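Local coordinates for protein beta-agarase D (Zobellia galactanivorans, PDB 4ASM) that cleaves the beta-1,4 linkages between D-galactose and 3,6-anhydro-L-galactose in agarose, as the endo-acting catalytic domain of a secreted, retaining family 16 glycoside hydrolase, at residues Y199-L204 against R243-D248; V46-N51 against G121-K126. All blocks are in the same frame, centred on the assembly; numbering follows the deposited sequence.

Contact 1. Residues Y199-L204 against R243-D248; sequences YQPADL and RILDND
R243 grips D203 end-on with NH1 and NH2, one nitrogen to each carboxylate oxygen, in a two-pronged salt bridge that carries this buried contact. R243 NH1 gives a fairly straight bond of 2.9 Å to D203 OD2, and R243 NH2 reaches D203 OD1 at 3.0 Å, more bent at 150°. Each carboxylate oxygen accepts through its syn lone pair, on the side of the other oxygen. The two flat groups lie nearly coplanar, 21° apart; OD2 sits in the guanidinium plane, while OD1 is tilted somewhat out of it. Two bonds side by side fix the rotation of both groups and probably let the two opposite charges balance in a buried place.

The torsions explain the reach. R243 CG stands anti to the backbone N (chi1 -173°), and the chain runs on extended as far as NE, which carries the guanidinium from its strand across to the loop. The two side chains arrive from opposite directions.

Beside the bridge the contact turns apolar. P201 CB approaches R243 NH2 obliquely at 4.1 Å, and P201 CG lies 4.4 Å from L245 CD2, a loose touch between the proline ring and a leucine branch.

Further out, the loop is pinned where P201 O accepts a hydrogen bond from H184 NE2 and D203 O pairs with S206 OG. R243 in turn is held in its strand by backbone bonding to Y235, and its side chain rests on V250 and T252 of the adjacent strand 249-253. The P201 side chain is about 8 Å from those of E160 and E165, the probable nucleophile and proton donor. The contact thus joins a loop close to the probable catalytic centre to strand 240-246 of the family 16 beta-sandwich, the jelly-roll fold.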
ATOM      1  N   TYR A 199       6.240  12.533   1.316  1.00  7.55           N
ATOM      2  CA  TYR A 199       4.927  12.949   0.808  1.00  7.12           C
ATOM      3  C   TYR A 199       4.060  11.742   0.423  1.00  6.96           C
ATOM      4  O   TYR A 199       4.534  10.817  -0.215  1.00  6.60           O
ATOM      5  CB  TYR A 199       5.069  13.845  -0.420  1.00  7.52           C
ATOM      6  CG  TYR A 199       3.711  14.190  -0.974  1.00  6.61           C
ATOM      7  CD1 TYR A 199       2.935  15.162  -0.355  1.00  7.85           C
ATOM      8  CD2 TYR A 199       3.187  13.509  -2.072  1.00  7.85           C
ATOM      9  CE1 TYR A 199       1.654  15.474  -0.814  1.00  9.21           C
ATOM     10  CE2 TYR A 199       1.899  13.806  -2.558  1.00  7.10           C
ATOM     11  CZ  TYR A 199       1.148  14.795  -1.915  1.00  8.04           C
ATOM     12  OH  TYR A 199      -0.106  15.125  -2.380  1.00  7.81           O
ATOM     13  N   GLN A 200       2.789  11.798   0.809  1.00  6.84           N
ATOM     14  CA  GLN A 200       1.760  10.856   0.377  1.00  6.20           C
ATOM     15  C   GLN A 200       0.431  11.615   0.214  1.00  6.27           C
ATOM     16  O   GLN A 200       0.241  12.687   0.806  1.00  7.30           O
ATOM     17  CB  GLN A 200       1.590   9.747   1.401  1.00  6.39           C
ATOM     18  CG  GLN A 200       1.013  10.254   2.725  1.00  6.42           C
ATOM     19  CD  GLN A 200       0.984   9.183   3.782  1.00  8.76           C
ATOM     20  OE1 GLN A 200       1.671   9.258   4.811  1.00 14.30           O
ATOM     21  NE2 GLN A 200       0.239   8.152   3.512  1.00  6.72           N
ATOM     22  N   PRO A 201      -0.484  11.068  -0.597  1.00  6.45           N
ATOM     23  CA  PRO A 201      -1.797  11.704  -0.722  1.00  6.44           C
ATOM     24  C   PRO A 201      -2.516  11.834   0.607  1.00  5.82           C
ATOM     25  O   PRO A 201      -2.609  10.877   1.387  1.00  6.45           O
ATOM     26  CB  PRO A 201      -2.559  10.776  -1.667  1.00  6.45           C
ATOM     27  CG  PRO A 201      -1.441  10.136  -2.498  1.00  6.66           C
ATOM     28  CD  PRO A 201      -0.341   9.902  -1.487  1.00  6.82           C
ATOM     29  N   ALA A 202      -3.009  13.052   0.840  1.00  6.13           N
ATOM     30  CA  ALA A 202      -3.721  13.402   2.061  1.00  5.69           C
ATOM     31  C   ALA A 202      -5.051  14.101   1.758  1.00  5.47           C
ATOM     32  O   ALA A 202      -5.635  14.729   2.642  1.00  6.49           O
ATOM     33  CB  ALA A 202      -2.847  14.283   2.950  1.00  6.06           C
ATOM     34  N   ASP A 203      -5.515  14.019   0.511  1.00  5.24           N
ATOM     35  CA  ASP A 203      -6.861  14.490   0.202  1.00  5.68           C
ATOM     36  C   ASP A 203      -7.875  13.543   0.830  1.00  6.28           C
ATOM     37  O   ASP A 203      -7.631  12.324   0.955  1.00  6.16           O
ATOM     38  CB  ASP A 203      -7.116  14.695  -1.307  1.00  5.46           C
ATOM     39  CG  ASP A 203      -6.879  13.453  -2.152  1.00  6.10           C
ATOM     40  OD1 ASP A 203      -5.747  12.905  -2.122  1.00  6.19           O
ATOM     41  OD2 ASP A 203      -7.806  13.070  -2.898  1.00  6.48           O
ATOM     42  N   LEU A 204      -9.019  14.102   1.214  1.00  6.61           N
ATOM     43  CA  LEU A 204     -10.113  13.306   1.769  1.00  7.74           C
ATOM     44  C   LEU A 204     -10.430  12.096   0.870  1.00  6.82           C
ATOM     45  O   LEU A 204     -10.610  10.960   1.356  1.00  7.33           O
ATOM     46  CB  LEU A 204     -11.350  14.185   1.964  1.00  8.81           C
ATOM     47  CG  LEU A 204     -12.634  13.459   2.390  1.00 11.71           C
ATOM     48  CD1 LEU A 204     -12.558  12.979   3.824  1.00 15.12           C
ATOM     49  CD2 LEU A 204     -13.859  14.374   2.145  1.00 15.33           C
ATOM     50  N   ARG A 243     -10.248   5.186  -8.630  1.00  6.07           N
ATOM     51  CA  ARG A 243      -9.443   6.398  -8.499  1.00  5.67           C
ATOM     52  C   ARG A 243      -8.400   6.498  -9.608  1.00  6.08           C
ATOM     53  O   ARG A 243      -7.851   5.488 -10.036  1.00  6.66           O
ATOM     54  CB  ARG A 243      -8.724   6.438  -7.142  1.00  6.01           C
ATOM     55  CG  ARG A 243      -8.006   7.772  -6.879  1.00  6.09           C
ATOM     56  CD  ARG A 243      -7.817   7.962  -5.415  1.00  7.47           C
ATOM     57  NE  ARG A 243      -6.714   8.851  -5.049  1.00  7.59           N
ATOM     58  CZ  ARG A 243      -6.852  10.066  -4.516  1.00  7.39           C
ATOM     59  NH1 ARG A 243      -8.052  10.607  -4.325  1.00  7.74           N
ATOM     60  NH2 ARG A 243      -5.773  10.746  -4.137  1.00  6.82           N
ATOM     61  N   ILE A 244      -8.147   7.717 -10.076  1.00  6.32           N
ATOM     62  CA  ILE A 244      -7.041   7.985 -10.986  1.00  7.08           C
ATOM     63  C   ILE A 244      -6.261   9.172 -10.435  1.00  7.09           C
ATOM     64  O   ILE A 244      -6.868  10.184 -10.034  1.00  7.17           O
ATOM     65  CB  ILE A 244      -7.505   8.343 -12.419  1.00  6.75           C
ATOM     66  CG1 ILE A 244      -8.460   7.287 -12.979  1.00  7.37           C
ATOM     67  CG2 ILE A 244      -6.290   8.478 -13.362  1.00  8.34           C
ATOM     68  CD1 ILE A 244      -9.006   7.635 -14.334  1.00  9.26           C
ATOM     69  N   LEU A 245      -4.926   9.054 -10.403  1.00  7.43           N
ATOM     70  CA  LEU A 245      -4.033  10.197 -10.207  1.00  8.73           C
ATOM     71  C   LEU A 245      -3.349  10.414 -11.533  1.00  8.32           C
ATOM     72  O   LEU A 245      -2.770   9.483 -12.111  1.00  8.29           O
ATOM     73  CB  LEU A 245      -2.966   9.931  -9.135  1.00  9.73           C
ATOM     74  CG  LEU A 245      -3.251  10.599  -7.796  1.00 12.35           C
ATOM     75  CD1 LEU A 245      -4.430   9.891  -7.181  1.00 15.12           C
ATOM     76  CD2 LEU A 245      -2.073  10.579  -6.870  1.00 11.03           C
ATOM     77  N   ASP A 246      -3.442  11.621 -12.062  1.00  8.54           N
ATOM     78  CA  ASP A 246      -2.850  11.886 -13.366  1.00  8.75           C
ATOM     79  C   ASP A 246      -2.152  13.227 -13.328  1.00  8.48           C
ATOM     80  O   ASP A 246      -2.764  14.283 -13.606  1.00  8.70           O
ATOM     81  CB  ASP A 246      -3.914  11.818 -14.468  1.00  8.98           C
ATOM     82  CG  ASP A 246      -3.313  11.863 -15.863  1.00  9.73           C
ATOM     83  OD1 ASP A 246      -2.252  12.511 -16.037  1.00 14.36           O
ATOM     84  OD2 ASP A 246      -3.901  11.246 -16.798  1.00 12.18           O
ATOM     85  N   ASN A 247      -0.859  13.164 -12.994  1.00  8.21           N
ATOM     86  CA  ASN A 247       0.047  14.326 -12.965  1.00  8.62           C
ATOM     87  C   ASN A 247      -0.289  15.359 -11.876  1.00  7.94           C
ATOM     88  O   ASN A 247       0.417  15.459 -10.862  1.00  8.14           O
ATOM     89  CB  ASN A 247       0.164  14.969 -14.365  1.00  8.75           C
ATOM     90  CG  ASN A 247       1.256  16.008 -14.444  1.00 11.29           C
ATOM     91  OD1 ASN A 247       1.038  17.120 -14.949  1.00 15.18           O
ATOM     92  ND2 ASN A 247       2.427  15.672 -13.944  1.00 10.13           N
ATOM     93  N   ASP A 248      -1.361  16.133 -12.083  1.00  8.27           N
ATOM     94  CA  ASP A 248      -1.721  17.234 -11.190  1.00  8.07           C
ATOM     95  C   ASP A 248      -3.220  17.267 -10.882  1.00  8.09           C
ATOM     96  O   ASP A 248      -3.727  18.255 -10.362  1.00  7.85           O
ATOM     97  CB  ASP A 248      -1.247  18.603 -11.732  1.00  8.10           C
ATOM     98  CG  ASP A 248      -1.723  18.882 -13.141  1.00 10.76           C
ATOM     99  OD1 ASP A 248      -2.482  18.081 -13.711  1.00 10.92           O
ATOM    100  OD2 ASP A 248      -1.294  19.927 -13.692  1.00 11.46           O
TER

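Contact 2. Residues V46-N51 against G121-K126; sequences VDFGPN and GCITNK
D47 and K126 mark the closest backbone approach, with CA atoms 8.6 Å apart, so strands 47-48 and 112-125 meet through side chains, with strand 56-57 pairing antiparallel with each of them. This is part of the jelly-roll beta-sandwich of family 16 glycoside hydrolases, where a short strand is added to a long one through an intermediate.

On the buried side F48 meets I123. The aromatic ring turns its edge to the isoleucine: F48 CZ is 4.0 Å from I123 CG2 and 4.1 Å from I123 CD1, so both the short branch and the end of the long one gather at one ring corner. CG2 lies near the ring plane, and the two side chains cross at about a right angle. I123 directs its CB toward 46-51, and the F48 ring reaches across to meet it. The F48 ring stacks with that of F39 and also meets W56, and both F48 and I123 touch V84, a residue that by similarity contributes to substrate binding. The apolar patch therefore backs onto part of the probable substrate-binding segment 80-90.

Nearer the solvent, the contact changes from apolar to charged. K126 is exposed, and its chain bends at chi2 and again at chi3 (-102° and -96°), which folds it over toward D47. The aspartate is partly exposed and also touches Y57 and M54. Its carboxylate is met by the ammonium group from above its plane, and K126 CE comes along too, 3.3 Å from D47 OD2. Within the salt bridge K126 NZ donates a hydrogen bond of 2.9 Å to D47 OD2, with the nitrogen 42° out of the carboxylate plane.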
ATOM      1  N   VAL A  46      15.009 -16.687   3.777  1.00 10.04           N
ATOM      2  CA  VAL A  46      14.983 -17.637   2.672  1.00 10.58           C
ATOM      3  C   VAL A  46      14.127 -17.131   1.508  1.00 10.57           C
ATOM      4  O   VAL A  46      13.223 -16.290   1.681  1.00 10.43           O
ATOM      5  CB  VAL A  46      14.436 -19.028   3.114  1.00 10.33           C
ATOM      6  CG1 VAL A  46      15.281 -19.647   4.221  1.00 12.05           C
ATOM      7  CG2 VAL A  46      12.973 -18.911   3.554  1.00 11.34           C
ATOM      8  N   ASP A  47      14.400 -17.669   0.331  1.00 10.57           N
ATOM      9  CA  ASP A  47      13.541 -17.494  -0.820  1.00 10.40           C
ATOM     10  C   ASP A  47      12.449 -18.548  -0.744  1.00 10.57           C
ATOM     11  O   ASP A  47      12.665 -19.647  -0.202  1.00 12.15           O
ATOM     12  CB  ASP A  47      14.317 -17.727  -2.124  1.00 10.46           C
ATOM     13  CG  ASP A  47      15.370 -16.671  -2.399  1.00 12.16           C
ATOM     14  OD1 ASP A  47      15.299 -15.534  -1.868  1.00 12.14           O
ATOM     15  OD2 ASP A  47      16.293 -16.979  -3.192  1.00 17.38           O
ATOM     16  N   PHE A  48      11.293 -18.250  -1.321  1.00 10.21           N
ATOM     17  CA  PHE A  48      10.218 -19.234  -1.406  1.00  9.67           C
ATOM     18  C   PHE A  48       9.382 -19.072  -2.663  1.00 10.21           C
ATOM     19  O   PHE A  48       9.442 -18.051  -3.343  1.00  9.51           O
ATOM     20  CB  PHE A  48       9.354 -19.284  -0.127  1.00  9.92           C
ATOM     21  CG  PHE A  48       8.581 -18.015   0.177  1.00  8.49           C
ATOM     22  CD1 PHE A  48       7.296 -17.858  -0.311  1.00  8.77           C
ATOM     23  CD2 PHE A  48       9.111 -17.023   1.002  1.00  8.91           C
ATOM     24  CE1 PHE A  48       6.523 -16.713  -0.014  1.00  8.42           C
ATOM     25  CE2 PHE A  48       8.348 -15.878   1.303  1.00  7.83           C
ATOM     26  CZ  PHE A  48       7.058 -15.730   0.784  1.00  8.74           C
ATOM     27  N   GLY A  49       8.637 -20.120  -2.984  1.00 10.11           N
ATOM     28  CA  GLY A  49       7.810 -20.190  -4.174  1.00 10.61           C
ATOM     29  C   GLY A  49       7.405 -21.625  -4.455  1.00 11.16           C
ATOM     30  O   GLY A  49       7.780 -22.535  -3.714  1.00 11.59           O
ATOM     31  N   PRO A  50       6.631 -21.827  -5.519  1.00 12.54           N
ATOM     32  CA  PRO A  50       6.165 -23.174  -5.889  1.00 13.50           C
ATOM     33  C   PRO A  50       7.305 -23.986  -6.476  1.00 15.87           C
ATOM     34  O   PRO A  50       8.248 -23.417  -7.028  1.00 15.62           O
ATOM     35  CB  PRO A  50       5.132 -22.900  -6.978  1.00 13.61           C
ATOM     36  CG  PRO A  50       5.573 -21.568  -7.585  1.00 12.94           C
ATOM     37  CD  PRO A  50       6.149 -20.785  -6.445  1.00 12.51           C
ATOM     38  N   ASN A  51       7.221 -25.310  -6.370  1.00 17.89           N
ATOM     39  CA  ASN A  51       8.248 -26.190  -6.956  1.00 20.31           C
ATOM     40  C   ASN A  51       9.660 -25.655  -6.679  1.00 21.05           C
ATOM     41  O   ASN A  51      10.011 -25.398  -5.526  1.00 21.32           O
ATOM     42  CB  ASN A  51       8.008 -26.348  -8.462  1.00 21.23           C
ATOM     43  CG  ASN A  51       8.379 -27.738  -8.979  1.00 24.73           C
ATOM     44  OD1 ASN A  51       9.515 -28.189  -8.829  1.00 29.12           O
ATOM     45  ND2 ASN A  51       7.417 -28.410  -9.611  1.00 29.62           N
ATOM     46  N   GLY A 121       5.014 -10.027   9.747  1.00  5.57           N
ATOM     47  CA  GLY A 121       5.745 -10.488   8.571  1.00  5.62           C
ATOM     48  C   GLY A 121       5.891  -9.413   7.494  1.00  5.33           C
ATOM     49  O   GLY A 121       5.111  -8.454   7.429  1.00  4.99           O
ATOM     50  N   CYS A 122       6.881  -9.606   6.631  1.00  6.13           N
ATOM     51  CA  CYS A 122       7.149  -8.706   5.519  1.00  5.97           C
ATOM     52  C   CYS A 122       7.857  -9.519   4.459  1.00  6.32           C
ATOM     53  O   CYS A 122       8.822 -10.222   4.784  1.00  7.32           O
ATOM     54  CB  CYS A 122       8.050  -7.552   5.976  1.00  6.14           C
ATOM     55  SG  CYS A 122       8.302  -6.274   4.721  1.00  7.31           S
ATOM     56  N   ILE A 123       7.389  -9.434   3.215  1.00  5.84           N
ATOM     57  CA  ILE A 123       8.034 -10.148   2.120  1.00  6.05           C
ATOM     58  C   ILE A 123       8.291  -9.224   0.954  1.00  5.64           C
ATOM     59  O   ILE A 123       7.601  -8.212   0.784  1.00  5.77           O
ATOM     60  CB  ILE A 123       7.205 -11.378   1.647  1.00  5.79           C
ATOM     61  CG1 ILE A 123       5.942 -10.935   0.907  1.00  5.89           C
ATOM     62  CG2 ILE A 123       6.874 -12.276   2.832  1.00  7.58           C
ATOM     63  CD1 ILE A 123       5.138 -12.123   0.351  1.00  6.73           C
ATOM     64  N   THR A 124       9.250  -9.621   0.113  1.00  5.57           N
ATOM     65  CA  THR A 124       9.589  -8.907  -1.120  1.00  5.46           C
ATOM     66  C   THR A 124       9.599  -9.902  -2.292  1.00  5.08           C
ATOM     67  O   THR A 124      10.140 -11.008  -2.161  1.00  5.96           O
ATOM     68  CB  THR A 124      11.000  -8.334  -0.993  1.00  5.40           C
ATOM     69  OG1 THR A 124      11.062  -7.446   0.134  1.00  6.34           O
ATOM     70  CG2 THR A 124      11.380  -7.553  -2.231  1.00  7.28           C
ATOM     71  N   ASN A 125       8.996  -9.518  -3.411  1.00  5.38           N
ATOM     72  CA  ASN A 125       9.004 -10.308  -4.643  1.00  5.82           C
ATOM     73  C   ASN A 125      10.346 -10.188  -5.349  1.00  6.33           C
ATOM     74  O   ASN A 125      10.973  -9.116  -5.340  1.00  7.15           O
ATOM     75  CB  ASN A 125       7.824  -9.853  -5.538  1.00  5.73           C
ATOM     76  CG  ASN A 125       7.452 -10.855  -6.614  1.00  6.53           C
ATOM     77  OD1 ASN A 125       6.304 -11.340  -6.670  1.00  8.42           O
ATOM     78  ND2 ASN A 125       8.373 -11.138  -7.482  1.00  4.22           N
ATOM     79  N   LYS A 126      10.809 -11.298  -5.936  1.00  7.29           N
ATOM     80  CA  LYS A 126      12.140 -11.295  -6.570  1.00  8.03           C
ATOM     81  C   LYS A 126      12.137 -10.663  -7.963  1.00  8.20           C
ATOM     82  O   LYS A 126      13.203 -10.473  -8.553  1.00  9.63           O
ATOM     83  CB  LYS A 126      12.672 -12.722  -6.646  1.00  8.83           C
ATOM     84  CG  LYS A 126      12.838 -13.312  -5.267  1.00 11.61           C
ATOM     85  CD  LYS A 126      14.267 -13.302  -4.836  1.00 20.36           C
ATOM     86  CE  LYS A 126      14.906 -14.623  -5.110  1.00 21.27           C
ATOM     87  NZ  LYS A 126      16.334 -14.543  -4.723  1.00 20.82           N
TER

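Overall arrangement
From the N terminus, the chain first passes through 46-51 and returns at 121-126, so contact 2 closes a loop of 69 intervening residues that contains 29 strand residues and the probable substrate-binding segment 80-90. Contact 1 opens only later: 199-204 is met again by 243-248 after 38 residues. The two loops follow in series and neither nest nor cross. Their centres are 31 Å apart on opposite sides of the chain's centre, and their nearest atoms stay about 17 Å from each other. Contact 2 ties the short strand 47-48 to strand 112-125; contact 1 fastens the connection between strands 197-199 and 207-208, on the side of the probable catalytic glutamates, to strand 240-246.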